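Local coordinates for mobilization protein A (Pseudomonas aeruginosa, PDB 2NS6) that locally unwinds plasmid DNA and nicks one strand at the transfer origin, so that the cleaved strand can be passed on in conjugation, at residues 46-49 against 50-53. Residues are numbered along the deposited sequence; the frame is centred on the assembly and turned at random.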
loop_
_atom_site.group_PDB
_atom_site.type_symbol
_atom_site.label_atom_id
_atom_site.label_comp_id
_atom_site.label_asym_id
_atom_site.label_seq_id
_atom_site.Cartn_x
_atom_site.Cartn_y
_atom_site.Cartn_z
ATOM N N MET A 46 -10.475 -1.824 -1.534
ATOM C CA MET A 46 -10.863 -1.112 -2.751
ATOM C C MET A 46 -12.368 -0.838 -2.822
ATOM O O MET A 46 -13.187 -1.718 -2.551
ATOM C CB MET A 46 -10.445 -1.911 -3.990
ATOM C CG MET A 46 -8.961 -1.966 -4.237
ATOM S SD MET A 46 -8.242 -0.326 -4.482
ATOM C CE MET A 46 -6.495 -0.710 -4.393
ATOM N N PRO A 47 -12.752 0.395 -3.194
ATOM C CA PRO A 47 -14.167 0.766 -3.300
ATOM C C PRO A 47 -14.832 0.026 -4.450
ATOM O O PRO A 47 -14.164 -0.431 -5.387
ATOM C CB PRO A 47 -14.120 2.284 -3.505
ATOM C CG PRO A 47 -12.814 2.494 -4.189
ATOM C CD PRO A 47 -11.885 1.554 -3.448
ATOM N N GLU A 48 -16.151 -0.089 -4.375
ATOM C CA GLU A 48 -16.926 -0.809 -5.380
ATOM C C GLU A 48 -16.664 -0.450 -6.849
ATOM O O GLU A 48 -16.698 -1.331 -7.701
ATOM C CB GLU A 48 -18.421 -0.674 -5.055
ATOM C CG GLU A 48 -19.375 -1.302 -6.077
ATOM C CD GLU A 48 -19.090 -2.776 -6.351
ATOM O OE1 GLU A 48 -19.036 -3.579 -5.390
ATOM O OE2 GLU A 48 -18.929 -3.125 -7.542
ATOM N N PHE A 49 -16.391 0.814 -7.161
ATOM C CA PHE A 49 -16.160 1.166 -8.561
ATOM C C PHE A 49 -14.910 0.506 -9.162
ATOM O O PHE A 49 -14.751 0.464 -10.380
ATOM C CB PHE A 49 -16.095 2.693 -8.730
ATOM C CG PHE A 49 -14.773 3.304 -8.341
ATOM C CD1 PHE A 49 -13.659 3.166 -9.163
ATOM C CD2 PHE A 49 -14.645 4.020 -7.156
ATOM C CE1 PHE A 49 -12.435 3.734 -8.812
ATOM C CE2 PHE A 49 -13.425 4.593 -6.795
ATOM C CZ PHE A 49 -12.319 4.449 -7.625
ATOM N N VAL A 50 -14.034 -0.015 -8.310
ATOM C CA VAL A 50 -12.797 -0.664 -8.749
ATOM C C VAL A 50 -12.985 -2.135 -9.146
ATOM O O VAL A 50 -13.355 -2.954 -8.310
ATOM C CB VAL A 50 -11.722 -0.593 -7.619
ATOM C CG1 VAL A 50 -10.518 -1.454 -7.971
ATOM C CG2 VAL A 50 -11.285 0.858 -7.404
ATOM N N GLU A 51 -12.731 -2.472 -10.412
ATOM C CA GLU A 51 -12.856 -3.861 -10.866
ATOM C C GLU A 51 -11.485 -4.535 -10.761
ATOM O O GLU A 51 -11.393 -5.746 -10.534
ATOM C CB GLU A 51 -13.355 -3.942 -12.314
ATOM C CG GLU A 51 -14.735 -3.344 -12.566
ATOM C CD GLU A 51 -15.839 -4.009 -11.757
ATOM O OE1 GLU A 51 -15.733 -5.221 -11.484
ATOM O OE2 GLU A 51 -16.820 -3.316 -11.413
ATOM N N ARG A 52 -10.435 -3.733 -10.937
ATOM C CA ARG A 52 -9.033 -4.172 -10.839
ATOM C C ARG A 52 -8.306 -3.116 -10.033
ATOM O O ARG A 52 -8.588 -1.930 -10.178
ATOM C CB ARG A 52 -8.332 -4.206 -12.199
ATOM C CG ARG A 52 -8.674 -5.341 -13.091
ATOM C CD ARG A 52 -7.835 -5.208 -14.340
ATOM N NE ARG A 52 -6.418 -5.463 -14.088
ATOM C CZ ARG A 52 -5.776 -6.549 -14.508
ATOM N NH1 ARG A 52 -6.430 -7.477 -15.198
ATOM N NH2 ARG A 52 -4.483 -6.702 -14.250
ATOM N N PRO A 53 -7.338 -3.527 -9.205
ATOM C CA PRO A 53 -6.581 -2.573 -8.387
ATOM C C PRO A 53 -6.097 -1.369 -9.205
ATOM O O PRO A 53 -6.201 -0.221 -8.764
ATOM C CB PRO A 53 -5.435 -3.422 -7.848
ATOM C CG PRO A 53 -6.074 -4.793 -7.726
ATOM C CD PRO A 53 -6.848 -4.905 -9.013
#
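Val50 CG2 sits over one face of the Phe49 ring, 3.8 Å from its centroid and 28° off the ring normal, a CH-pi contact between sequence neighbours. The methyl is displaced toward the rim, and its closest ring atom is Phe49 CE1 at 3.4 Å. Phe49 places CG between its own backbone N and carbonyl carbon (chi1 80°), which folds the ring back over the following peptide, with CD1 3.3 Å from Val50 N. The two methyls of Val50 divide the work: CG2 also meets the Pro47 ring at CG, 3.9 Å away, whereas CG1 turns to the Met46 chain, where Val50 CG1 lies 4.0 Å from Met46 CB. In the backbone of the same turn, Val50 N donates to Pro47 O over 3.0 Å with an N-H...O angle of 159°. The carboxylates of the exposed Glu48 and Glu51 come within 4.4 Å (OE2 to OE2). Tyr56 of helix 53-63 touches Met46, Pro47, Phe49 and Val50, while Asp55 OD2 accepts a hydrogen bond from Arg52 N. The Pro47 O to Val50 N bond closes a type I beta turn from Pro47 to Val50, in the surface loop joining edge strand 38-44 of the five-stranded antiparallel relaxase sheet to helix 53-63.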